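Local coordinates for protein PBP5 (Haemophilus influenzae, PDB 3A3J) that removes the terminal D-alanine from cell-wall peptide precursors as a serine D-alanyl-D-alanine carboxypeptidase of the penicillin-binding protein family, at residues Y12-Y17 with L246-A251; M78-D81 with Q85-V88; R93-I96 with D102-V105; G262-E267 with Q337-V342; K307-P312 with Q317-V322. One frame throughout, in Å; residues are numbered along the deposited sequence.

Interaction 1 of 5, residues Y12-Y17 with L246-A251; sequences YVLMDY and LQWGFA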
# COMPACT_ATOMS: atom_id res chain seq x y z
N TYR A 12 8.03 -6.14 -11.54
CA TYR A 12 6.75 -5.52 -11.39
C TYR A 12 5.75 -6.38 -10.65
O TYR A 12 5.90 -7.60 -10.53
CB TYR A 12 6.16 -5.19 -12.77
CG TYR A 12 5.82 -6.38 -13.68
CD1 TYR A 12 4.59 -7.06 -13.58
CD2 TYR A 12 6.69 -6.77 -14.64
CE1 TYR A 12 4.28 -8.13 -14.47
CE2 TYR A 12 6.40 -7.76 -15.49
CZ TYR A 12 5.21 -8.44 -15.43
OH TYR A 12 5.04 -9.46 -16.33
N VAL A 13 4.70 -5.78 -10.17
CA VAL A 13 3.72 -6.57 -9.50
C VAL A 13 2.42 -5.84 -9.77
O VAL A 13 2.44 -4.60 -9.93
CB VAL A 13 3.99 -6.65 -7.96
CG1 VAL A 13 3.32 -5.53 -7.25
CG2 VAL A 13 3.43 -7.91 -7.41
N LEU A 14 1.30 -6.58 -9.85
CA LEU A 14 -0.01 -5.96 -9.87
C LEU A 14 -0.80 -6.67 -8.77
O LEU A 14 -0.70 -7.91 -8.65
CB LEU A 14 -0.71 -6.26 -11.20
CG LEU A 14 -2.19 -5.79 -11.31
CD1 LEU A 14 -2.20 -4.23 -11.22
CD2 LEU A 14 -2.90 -6.20 -12.63
N MET A 15 -1.63 -5.95 -7.99
CA MET A 15 -2.23 -6.60 -6.84
C MET A 15 -3.55 -5.91 -6.58
O MET A 15 -3.63 -4.70 -6.71
CB MET A 15 -1.27 -6.51 -5.61
CG MET A 15 -1.97 -6.60 -4.25
SD MET A 15 -0.99 -6.12 -2.74
CE MET A 15 -1.90 -4.75 -2.11
N ASP A 16 -4.60 -6.65 -6.25
CA ASP A 16 -5.86 -6.08 -5.83
C ASP A 16 -5.68 -5.54 -4.42
O ASP A 16 -5.22 -6.25 -3.52
CB ASP A 16 -6.98 -7.15 -5.79
CG ASP A 16 -8.32 -6.57 -5.40
OD1 ASP A 16 -9.12 -6.12 -6.28
OD2 ASP A 16 -8.56 -6.46 -4.21
N TYR A 17 -6.08 -4.29 -4.22
CA TYR A 17 -5.90 -3.62 -2.92
C TYR A 17 -6.74 -4.35 -1.86
O TYR A 17 -6.39 -4.41 -0.67
CB TYR A 17 -6.39 -2.20 -3.05
CG TYR A 17 -6.64 -1.46 -1.74
CD1 TYR A 17 -5.55 -1.04 -0.89
CD2 TYR A 17 -7.93 -1.16 -1.34
CE1 TYR A 17 -5.78 -0.34 0.32
CE2 TYR A 17 -8.19 -0.49 -0.13
CZ TYR A 17 -7.10 -0.07 0.68
OH TYR A 17 -7.39 0.59 1.82
N LEU A 246 -2.70 -2.11 -15.24
CA LEU A 246 -3.94 -1.78 -14.61
C LEU A 246 -5.16 -2.23 -15.51
O LEU A 246 -6.08 -2.88 -15.02
CB LEU A 246 -3.97 -0.30 -14.29
CG LEU A 246 -2.89 0.15 -13.29
CD1 LEU A 246 -2.90 1.68 -13.18
CD2 LEU A 246 -3.12 -0.51 -11.90
N GLN A 247 -5.13 -1.86 -16.80
CA GLN A 247 -6.21 -2.18 -17.75
C GLN A 247 -6.39 -3.67 -17.95
O GLN A 247 -7.50 -4.14 -18.01
CB GLN A 247 -5.99 -1.48 -19.10
CG GLN A 247 -6.23 0.03 -19.07
CD GLN A 247 -5.85 0.64 -20.43
OE1 GLN A 247 -5.01 0.08 -21.17
NE2 GLN A 247 -6.49 1.75 -20.77
N TRP A 248 -5.30 -4.42 -18.03
CA TRP A 248 -5.41 -5.85 -18.03
C TRP A 248 -6.09 -6.33 -16.78
O TRP A 248 -6.88 -7.32 -16.78
CB TRP A 248 -4.03 -6.45 -18.04
CG TRP A 248 -3.98 -7.95 -18.10
CD1 TRP A 248 -4.18 -8.72 -19.22
CD2 TRP A 248 -3.64 -8.86 -17.04
NE1 TRP A 248 -3.98 -10.04 -18.92
CE2 TRP A 248 -3.66 -10.17 -17.59
CE3 TRP A 248 -3.35 -8.71 -15.68
CZ2 TRP A 248 -3.40 -11.31 -16.82
CZ3 TRP A 248 -3.07 -9.83 -14.93
CH2 TRP A 248 -3.09 -11.12 -15.50
N GLY A 249 -5.74 -5.68 -15.67
CA GLY A 249 -6.36 -6.05 -14.40
C GLY A 249 -7.85 -5.76 -14.41
O GLY A 249 -8.63 -6.67 -14.22
N PHE A 250 -8.25 -4.53 -14.64
CA PHE A 250 -9.68 -4.20 -14.67
C PHE A 250 -10.45 -4.93 -15.80
O PHE A 250 -11.66 -5.13 -15.68
CB PHE A 250 -9.91 -2.71 -14.81
CG PHE A 250 -9.42 -1.90 -13.64
CD1 PHE A 250 -9.82 -2.19 -12.32
CD2 PHE A 250 -8.58 -0.80 -13.87
CE1 PHE A 250 -9.36 -1.42 -11.26
CE2 PHE A 250 -8.14 -0.02 -12.83
CZ PHE A 250 -8.49 -0.32 -11.53
N ALA A 251 -9.76 -5.30 -16.89
CA ALA A 251 -10.39 -6.01 -18.01
C ALA A 251 -10.74 -7.41 -17.61
O ALA A 251 -11.80 -7.90 -17.95
CB ALA A 251 -9.47 -6.07 -19.26

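Interaction 2 of 5, residues M78-D81 with Q85-V88; sequences MFLD and QVSV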
# COMPACT_ATOMS: atom_id res chain seq x y z
N MET A 78 11.95 21.01 -2.90
CA MET A 78 10.91 21.98 -2.79
C MET A 78 11.42 23.45 -2.69
O MET A 78 10.66 24.39 -2.66
CB MET A 78 9.94 21.55 -1.69
CG MET A 78 9.72 22.46 -0.54
SD MET A 78 8.61 21.61 0.55
CE MET A 78 7.49 22.92 1.07
N PHE A 79 12.74 23.61 -2.73
CA PHE A 79 13.41 24.94 -2.56
C PHE A 79 13.27 25.63 -1.22
O PHE A 79 12.92 26.81 -1.19
CB PHE A 79 13.15 25.90 -3.73
CG PHE A 79 13.50 25.33 -5.05
CD1 PHE A 79 14.77 25.51 -5.59
CD2 PHE A 79 12.56 24.57 -5.77
CE1 PHE A 79 15.10 24.94 -6.82
CE2 PHE A 79 12.87 24.02 -6.99
CZ PHE A 79 14.12 24.18 -7.54
N LEU A 80 13.59 24.91 -0.12
CA LEU A 80 13.54 25.46 1.26
C LEU A 80 14.73 26.39 1.46
O LEU A 80 15.87 25.97 1.23
CB LEU A 80 13.61 24.34 2.32
CG LEU A 80 12.46 23.31 2.28
CD1 LEU A 80 12.64 22.33 3.39
CD2 LEU A 80 11.06 23.96 2.35
N ASP A 81 14.46 27.63 1.85
CA ASP A 81 15.56 28.62 2.08
C ASP A 81 16.00 28.65 3.54
O ASP A 81 15.19 28.47 4.46
CB ASP A 81 15.13 30.01 1.67
CG ASP A 81 15.13 30.18 0.19
OD1 ASP A 81 15.92 29.48 -0.49
OD2 ASP A 81 14.30 30.95 -0.30
N GLN A 85 10.81 29.61 8.21
CA GLN A 85 9.94 28.75 8.95
C GLN A 85 8.87 28.21 8.00
O GLN A 85 8.30 29.00 7.24
CB GLN A 85 9.28 29.59 10.02
CG GLN A 85 10.32 29.86 11.11
CD GLN A 85 9.81 29.40 12.42
OE1 GLN A 85 8.93 30.04 13.00
NE2 GLN A 85 10.32 28.26 12.89
N VAL A 86 8.63 26.89 8.02
CA VAL A 86 7.74 26.21 7.02
C VAL A 86 6.82 25.19 7.68
O VAL A 86 7.29 24.35 8.45
CB VAL A 86 8.60 25.49 5.93
CG1 VAL A 86 7.72 24.87 4.82
CG2 VAL A 86 9.52 26.47 5.32
N SER A 87 5.53 25.22 7.36
CA SER A 87 4.60 24.32 8.03
C SER A 87 4.78 22.84 7.62
O SER A 87 5.27 22.49 6.54
CB SER A 87 3.16 24.73 7.75
OG SER A 87 2.94 24.36 6.40
N VAL A 88 4.41 21.98 8.55
CA VAL A 88 4.47 20.56 8.31
C VAL A 88 3.57 20.23 7.09
O VAL A 88 3.96 19.45 6.23
CB VAL A 88 4.01 19.81 9.58
CG1 VAL A 88 3.49 18.43 9.26
CG2 VAL A 88 5.16 19.74 10.63

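Interaction 3 of 5, residues R93-I96 with D102-V105; sequences RGVI and DATV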
# COMPACT_ATOMS: atom_id res chain seq x y z
N ARG A 93 3.26 17.95 1.85
CA ARG A 93 2.82 18.16 0.47
C ARG A 93 4.04 18.16 -0.43
O ARG A 93 4.06 17.46 -1.46
CB ARG A 93 1.93 19.44 0.37
CG ARG A 93 1.39 19.82 -1.01
CD ARG A 93 -0.17 20.07 -0.99
NE ARG A 93 -0.52 20.66 0.25
CZ ARG A 93 -1.62 20.41 0.93
NH1 ARG A 93 -2.54 19.56 0.50
NH2 ARG A 93 -1.74 21.00 2.06
N GLY A 94 5.13 18.82 -0.03
CA GLY A 94 6.28 18.85 -0.92
C GLY A 94 6.96 17.50 -1.12
O GLY A 94 7.51 17.22 -2.19
N VAL A 95 7.08 16.72 -0.04
CA VAL A 95 7.56 15.33 -0.16
C VAL A 95 6.62 14.51 -1.07
O VAL A 95 7.06 13.81 -1.93
CB VAL A 95 7.52 14.62 1.25
CG1 VAL A 95 7.81 13.12 1.09
CG2 VAL A 95 8.49 15.34 2.24
N ILE A 96 5.32 14.56 -0.78
CA ILE A 96 4.34 13.76 -1.51
C ILE A 96 4.17 14.16 -3.00
O ILE A 96 4.42 13.34 -3.84
CB ILE A 96 3.01 13.83 -0.85
CG1 ILE A 96 3.00 12.95 0.43
CG2 ILE A 96 1.93 13.34 -1.89
CD1 ILE A 96 1.76 13.29 1.29
N ASP A 102 14.89 18.14 0.34
CA ASP A 102 15.10 19.08 1.41
C ASP A 102 13.92 18.95 2.35
O ASP A 102 14.09 18.91 3.57
CB ASP A 102 15.26 20.54 0.86
CG ASP A 102 14.17 20.94 -0.17
OD1 ASP A 102 13.21 20.14 -0.45
OD2 ASP A 102 14.30 22.08 -0.69
N ALA A 103 12.71 18.83 1.80
CA ALA A 103 11.53 18.64 2.68
C ALA A 103 11.59 17.37 3.51
O ALA A 103 11.06 17.38 4.60
CB ALA A 103 10.25 18.59 1.88
N THR A 104 12.20 16.29 3.00
CA THR A 104 12.18 15.09 3.79
C THR A 104 13.15 15.19 5.03
O THR A 104 12.87 14.65 6.14
CB THR A 104 12.56 13.88 2.99
OG1 THR A 104 13.90 13.99 2.61
CG2 THR A 104 11.73 13.71 1.76
N VAL A 105 14.30 15.82 4.81
CA VAL A 105 15.24 16.06 5.88
C VAL A 105 14.59 16.98 6.91
O VAL A 105 14.60 16.66 8.12
CB VAL A 105 16.53 16.67 5.33
CG1 VAL A 105 17.33 17.29 6.47
CG2 VAL A 105 17.32 15.56 4.63

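Interaction 4 of 5, residues G262-E267 with Q337-V342; sequences GKEISE and QVMNDV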
# COMPACT_ATOMS: atom_id res chain seq x y z
N GLY A 262 -18.48 -9.21 11.55
CA GLY A 262 -19.52 -9.24 12.58
C GLY A 262 -20.77 -9.98 12.17
O GLY A 262 -21.59 -10.29 13.01
N LYS A 263 -20.94 -10.28 10.89
CA LYS A 263 -22.14 -10.96 10.42
C LYS A 263 -22.18 -12.50 10.73
O LYS A 263 -21.22 -13.23 10.48
CB LYS A 263 -22.30 -10.77 8.93
CG LYS A 263 -23.67 -11.10 8.46
CD LYS A 263 -23.63 -11.63 7.04
CE LYS A 263 -25.02 -11.80 6.51
NZ LYS A 263 -25.54 -10.43 6.29
N GLU A 264 -23.32 -12.98 11.20
CA GLU A 264 -23.48 -14.41 11.48
C GLU A 264 -23.91 -15.06 10.22
O GLU A 264 -24.96 -14.72 9.71
CB GLU A 264 -24.53 -14.59 12.56
CG GLU A 264 -24.02 -14.05 13.85
CD GLU A 264 -25.07 -14.05 14.93
OE1 GLU A 264 -26.26 -14.42 14.64
OE2 GLU A 264 -24.69 -13.68 16.08
N ILE A 265 -23.09 -15.93 9.67
CA ILE A 265 -23.46 -16.56 8.44
C ILE A 265 -23.98 -18.01 8.62
O ILE A 265 -24.42 -18.64 7.67
CB ILE A 265 -22.26 -16.61 7.47
CG1 ILE A 265 -21.25 -17.63 7.92
CG2 ILE A 265 -21.54 -15.25 7.36
CD1 ILE A 265 -20.06 -17.66 7.01
N SER A 266 -23.90 -18.57 9.81
CA SER A 266 -24.18 -19.98 9.94
C SER A 266 -24.49 -20.30 11.39
O SER A 266 -24.06 -19.57 12.30
CB SER A 266 -22.94 -20.75 9.53
OG SER A 266 -23.21 -22.11 9.52
N GLU A 267 -25.18 -21.41 11.61
CA GLU A 267 -25.39 -21.91 12.98
C GLU A 267 -24.88 -23.34 13.04
O GLU A 267 -25.14 -24.16 12.13
CB GLU A 267 -26.86 -21.86 13.38
CG GLU A 267 -27.09 -21.96 14.90
CD GLU A 267 -28.56 -22.23 15.24
OE1 GLU A 267 -29.46 -21.59 14.66
OE2 GLU A 267 -28.82 -23.13 16.08
N GLN A 337 -15.03 -18.10 12.40
CA GLN A 337 -14.93 -17.97 13.83
C GLN A 337 -16.26 -18.14 14.53
O GLN A 337 -17.34 -17.97 13.95
CB GLN A 337 -14.34 -16.59 14.25
CG GLN A 337 -13.03 -16.20 13.60
CD GLN A 337 -12.83 -14.67 13.67
OE1 GLN A 337 -13.27 -13.94 12.78
NE2 GLN A 337 -12.26 -14.18 14.79
N VAL A 338 -16.15 -18.47 15.80
CA VAL A 338 -17.30 -18.53 16.67
C VAL A 338 -17.66 -17.06 17.01
O VAL A 338 -16.78 -16.23 17.27
CB VAL A 338 -16.87 -19.36 17.95
CG1 VAL A 338 -17.91 -19.25 19.09
CG2 VAL A 338 -16.54 -20.85 17.56
N MET A 339 -18.94 -16.72 17.00
CA MET A 339 -19.39 -15.33 17.08
C MET A 339 -19.87 -14.95 18.47
O MET A 339 -19.86 -13.77 18.83
CB MET A 339 -20.54 -15.08 16.12
CG MET A 339 -20.25 -15.45 14.71
SD MET A 339 -18.86 -14.50 13.98
CE MET A 339 -17.44 -15.41 14.49
N ASN A 340 -20.34 -15.95 19.23
CA ASN A 340 -20.72 -15.72 20.63
C ASN A 340 -20.02 -16.74 21.56
O ASN A 340 -19.63 -17.84 21.11
CB ASN A 340 -22.26 -15.67 20.80
CG ASN A 340 -23.06 -16.13 19.51
OD1 ASN A 340 -23.21 -17.36 19.18
ND2 ASN A 340 -23.62 -15.13 18.80
N ASP A 341 -19.82 -16.37 22.84
CA ASP A 341 -19.21 -17.30 23.82
C ASP A 341 -20.16 -18.51 24.06
O ASP A 341 -21.38 -18.32 24.08
CB ASP A 341 -18.98 -16.62 25.16
CG ASP A 341 -17.64 -15.92 25.27
OD1 ASP A 341 -16.69 -16.17 24.48
OD2 ASP A 341 -17.53 -15.10 26.21
N VAL A 342 -19.60 -19.72 24.20
CA VAL A 342 -20.32 -20.90 24.73
C VAL A 342 -19.51 -21.55 25.89
O VAL A 342 -18.42 -22.12 25.70
CB VAL A 342 -20.65 -21.95 23.64
CG1 VAL A 342 -21.48 -23.13 24.22
CG2 VAL A 342 -21.45 -21.30 22.57

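Interaction 5 of 5, residues K307-P312 with Q317-V322; sequences KNLQAP and QVIGKV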
# COMPACT_ATOMS: atom_id res chain seq x y z
N LYS A 307 -14.66 -32.40 13.80
CA LYS A 307 -15.91 -32.87 13.24
C LYS A 307 -17.10 -32.14 13.82
O LYS A 307 -17.97 -31.71 13.08
CB LYS A 307 -16.04 -34.37 13.45
CG LYS A 307 -14.84 -35.12 12.90
CD LYS A 307 -15.03 -36.65 13.02
CE LYS A 307 -14.31 -37.39 11.86
NZ LYS A 307 -12.97 -36.78 11.58
N ASN A 308 -17.16 -32.01 15.13
CA ASN A 308 -18.27 -31.29 15.72
C ASN A 308 -17.63 -30.30 16.67
O ASN A 308 -16.40 -30.32 16.85
CB ASN A 308 -19.16 -32.20 16.52
CG ASN A 308 -18.72 -33.63 16.45
OD1 ASN A 308 -18.98 -34.33 15.46
ND2 ASN A 308 -18.04 -34.08 17.49
N LEU A 309 -18.43 -29.44 17.26
CA LEU A 309 -17.84 -28.44 18.13
C LEU A 309 -18.18 -28.85 19.54
O LEU A 309 -19.33 -29.15 19.87
CB LEU A 309 -18.44 -27.06 17.84
CG LEU A 309 -18.00 -26.40 16.53
CD1 LEU A 309 -18.64 -25.04 16.48
CD2 LEU A 309 -16.45 -26.32 16.41
N GLN A 310 -17.19 -28.82 20.40
CA GLN A 310 -17.43 -28.99 21.82
C GLN A 310 -17.12 -27.76 22.69
O GLN A 310 -16.04 -27.19 22.59
CB GLN A 310 -16.60 -30.16 22.32
CG GLN A 310 -16.94 -30.59 23.78
CD GLN A 310 -16.20 -31.85 24.12
OE1 GLN A 310 -15.96 -32.65 23.25
NE2 GLN A 310 -15.79 -32.01 25.36
N ALA A 311 -18.06 -27.39 23.55
CA ALA A 311 -17.85 -26.34 24.58
C ALA A 311 -16.64 -26.68 25.44
O ALA A 311 -16.22 -27.85 25.47
CB ALA A 311 -19.10 -26.14 25.45
N PRO A 312 -15.98 -25.67 26.08
CA PRO A 312 -16.23 -24.22 26.05
C PRO A 312 -15.81 -23.64 24.69
O PRO A 312 -14.81 -24.05 24.11
CB PRO A 312 -15.29 -23.68 27.17
CG PRO A 312 -14.10 -24.57 27.09
CD PRO A 312 -14.71 -25.96 26.81
N GLN A 317 -13.12 -17.15 18.42
CA GLN A 317 -12.31 -18.34 18.23
C GLN A 317 -12.37 -18.86 16.80
O GLN A 317 -13.45 -18.95 16.21
CB GLN A 317 -12.78 -19.41 19.22
CG GLN A 317 -11.97 -20.70 19.17
CD GLN A 317 -12.42 -21.66 20.29
OE1 GLN A 317 -13.12 -21.28 21.25
NE2 GLN A 317 -12.05 -22.91 20.14
N VAL A 318 -11.22 -19.20 16.24
CA VAL A 318 -11.16 -19.81 14.94
C VAL A 318 -11.35 -21.32 15.01
O VAL A 318 -10.49 -22.03 15.53
CB VAL A 318 -9.79 -19.53 14.22
CG1 VAL A 318 -9.72 -20.30 12.94
CG2 VAL A 318 -9.57 -18.01 13.98
N ILE A 319 -12.43 -21.82 14.45
CA ILE A 319 -12.77 -23.21 14.53
C ILE A 319 -12.72 -23.84 13.14
O ILE A 319 -13.08 -25.01 12.95
CB ILE A 319 -14.16 -23.38 15.17
CG1 ILE A 319 -15.17 -22.38 14.60
CG2 ILE A 319 -14.08 -23.07 16.65
CD1 ILE A 319 -15.60 -22.63 13.16
N GLY A 320 -12.27 -23.10 12.13
CA GLY A 320 -12.26 -23.67 10.77
C GLY A 320 -12.04 -22.64 9.68
O GLY A 320 -11.56 -21.55 9.94
N LYS A 321 -12.44 -22.98 8.47
CA LYS A 321 -12.13 -22.22 7.28
C LYS A 321 -13.34 -22.20 6.33
O LYS A 321 -14.10 -23.16 6.27
CB LYS A 321 -10.96 -22.91 6.60
CG LYS A 321 -9.93 -21.96 6.01
CD LYS A 321 -8.87 -21.50 7.01
CE LYS A 321 -7.85 -20.59 6.32
NZ LYS A 321 -6.63 -20.34 7.14
N VAL A 322 -13.54 -21.11 5.61
CA VAL A 322 -14.43 -21.14 4.47
C VAL A 322 -13.57 -21.33 3.25
O VAL A 322 -12.58 -20.63 3.08
CB VAL A 322 -15.25 -19.87 4.27
CG1 VAL A 322 -16.27 -20.06 3.16
CG2 VAL A 322 -15.94 -19.48 5.51

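Interaction 1 of 5, residues Y12-Y17 with L246-A251
Strand 12-16, with Leu14 at its middle, and helix segment 246-251 run in roughly the same direction, their axes 33° apart and 9.5 Å from each other at closest approach, a spacing usual for a helix lying on a sheet. The contact is made on the strand side by one residue, Leu14, whose CB is directed at the helix. Its CG stands anti to the backbone N (chi1 174°), which carries the fork of the side chain straight out from the strand, and its two methyls then divide the work. CD1 meets the tip of Leu246, 3.9 Å from Leu246 CD2, the two leucines lying at a slant to each other. CD2 goes deeper, coming to 3.9 Å from Gly249 CA, where the absence of a side chain lets the methyl rest against the helix backbone itself. The same CD2 touches the indole of Trp248 at its rim, close to the ring plane, 4.0 Å from Trp248 CE3. No hydrogen bond crosses this interface. A branched aliphatic chain suits the place, because it can fill a groove with three different walls without needing a polar partner. The indole is held separately: its NE1 donates to Thr3 O, and its ring meets that of Phe253 edge-to-face. Strand 11-16 runs between strands 25-26 and 224-232 in the five-stranded antiparallel sheet of the catalytic domain. Helix 235-252 packs on the Leu14 face, where Leu246 also reaches Ser227, while Val13 and Met15 point to the other face and pack on helix 151-164.

Interaction 2 of 5, residues M78-D81 with Q85-V88
No ring, amide or carboxylate brings a face or an edge into the contact of Met78 and Leu80 with Val86; the surfaces that meet are all methyl groups. Val86 is the receiver, its side chain starting out toward the loop 78-81, and each of its two branches takes one partner. CG1 faces the end of Met78, whose CE lies 4.2 Å from Val86 CG1. CG2 faces Leu80, with Leu80 CD2 4.2 Å from Val86 CG2. In Leu80, chi1 of -61° sets CG beside the backbone N, and of its two methyls it is CD2, the branch folded back from the extended CD1, that reaches the valine. Both separations are those of loose van der Waals contact, and the 84 Å² buried between the segments is modest. The residue types fit: Met78, whose CA lies farther from that of Val86 than Leu80's does, bridges the distance with its long chain, whereas the short, beta-branched valine suits a strand. Asp102 accepts from Met78 N and Leu80 N, which probably helps to hold the loop in its course. Just beyond Val86, Ser87 is the N-cap of the next helix, its OG bonded to Asp90 N. Strand 85-87 pairs antiparallel with strand 60-62, Val86 being joined to Val61 through the backbone. The apolar cluster is enclosed by Phe179 of strand 176-179, which touches Met78, Leu80 and Val86, by Leu91 of helix 88-98 beside Leu80 and Val86, and by Ala103 and Ala106 of helix 101-112.

Interaction 3 of 5, residues R93-I96 with D102-V105
Val95 joins helix 88-98 to Ala103 and Thr104 of helix 101-112, and the residues before it prepare the approach. Arg93 takes no part in the contact and forms a salt bridge with Glu174. Gly94 follows on the near side; having no side chain, it lets the helices come close, with Ala103 CB 4.9 Å from Gly94 CA. At Val95 the backbones are nearest, its CA 5.9 Å from that of Ala103. The valine places CG1 anti to its own N (chi1 171°) and CG2 beside it, which brings both methyls within reach of Thr104 CG2. CG2 does most of the touching, standing 3.7 Å from Ala103 CB. Val95 CG2 is equally near Thr104 CG2, and Val95 CG1 backs this up at 4.0 Å from the same methyl; the two beta-branched side chains meet at about a right angle. Thr104 thus offers its carbon branch to the valine, while its OG1 is bonded to Asn101 O within its own helix. The small alanine and the amphipathic threonine suit so narrow a gap. Ile96 points elsewhere, to Ser43 and Ile171, but its carbonyl O accepts a hydrogen bond from Lys202 NZ, and Val95 O a weak one. Next to the valine lies Lys39, the probable proton acceptor. Ser99 and Gly100 link the two helices and Asn101 opens the second; together they fit the SxN motif of penicillin-binding proteins and serine beta-lactamases. Pairing the helices on either side of it is consistent with holding Ser99 beside Lys39 and the substrate-binding Lys202.

Interaction 4 of 5, residues G262-E267 with Q337-V342
Glu264 meets Met339 with its CG and Asn340 with its OE2. Its CB leaves the backbone without pointing at the other segment, but CG, set beside the backbone N by a chi1 of -67°, turns inward and lies 4.1 Å from Met339 CG. There the two chains slide past each other in opposite directions, methylene against methylene. Beyond CG the glutamate is extended, which carries CD and the carboxylate past the methionine to the amide of Asn340. OE2 is the atom that makes contact: Asn340 ND2 donates to Glu264 OE2 over 3.3 Å. The bond is weak, bent to 125° at the hydrogen, and the carboxylate and amide planes stand 89° apart, so the amide meets the acid crosswise and not in a flat pair. A long acidic chain suits this exposed margin, since its carbons can pack while its charged end stays at the surface. Asn340 uses its other end as well, OD1 accepting a weak bond from Lys279 N. Met339, by contrast, is buried: its CB is directed at segment 262-267, yet a bend at chi2 leads the sulfur away, and the side chain also packs on Phe283. Strands 264-271 and 329-338 are not neighbours; strand 277-281 runs between them, bonded to both, so Glu264 and Asn340 meet across it. Ile265 and Ser266 together face Leu280 on that middle strand, a classic beta bulge where strand 264-271 pairs with 277-281 in the beta-rich C-terminal domain.

Interaction 5 of 5, residues K307-P312 with Q317-V322
Leu309 meets Ile319 through torsions that suit each to the other: chi1 of -72° swings the leucine CG beside its backbone N; chi2 extends CD1, and it is the other methyl, CD2, that is turned to Ile319. In the isoleucine the backbone aims CB at the leucine, and chi1 of 44° puts CG1 between N and the carbonyl carbon, the crowded position, with CG2 beside the backbone N and near the leucine. Ile319 belongs to a classic beta bulge, since it and Gly320 together face Leu336 on the neighbouring strand. Glycine suits the second place, where the backbone takes up phi 166° and a side chain would press on the preceding carbonyl. The touching is done by a single methyl: Leu309 CD2 sits 3.9 Å from Ile319 CB. It is almost as close to the branch, 4.0 Å from Ile319 CG2, and the two side chains cross at about a right angle. Both are buried, and large aliphatic residues fit a contact that has no hydrogen bond across it. In the sheet of the C-terminal domain, the weakly bonded strand 309-310 is the outermost one beside 264-271, and three strands separate it from 318-326. That their side chains still meet is consistent with a strongly curled or twisted sheet. Ile319 is further packed against Leu304 and Val338, and Leu309 against Gln268. The peptide bond before Pro312 is cis, and the chain then loops to Gln317, whose OE1 accepts a hydrogen bond from Ala314 N; that OE1 is 4.3 Å from Pro312 O, with no bond between them.

In the fold
The five contacts fall into two groups at opposite ends of an elongated chain, with interaction 1 in between. Interactions 2 and 3, their centres 9 Å apart, share the active-site side of the catalytic domain and touch where Met78 SD lies 3.7 Å from Ala103 CB. Interaction 3 is the nearer to catalysis: the side chain of Val95 is about 4 Å from that of Lys39, against about 9 Å for Met78. Interactions 4 and 5 share the C-terminal sheet, their strands linked by Val338 N and Gln317 O at 2.8 Å. Their centres lie about 47 and 51 Å from that of interaction 3, well away from the active site.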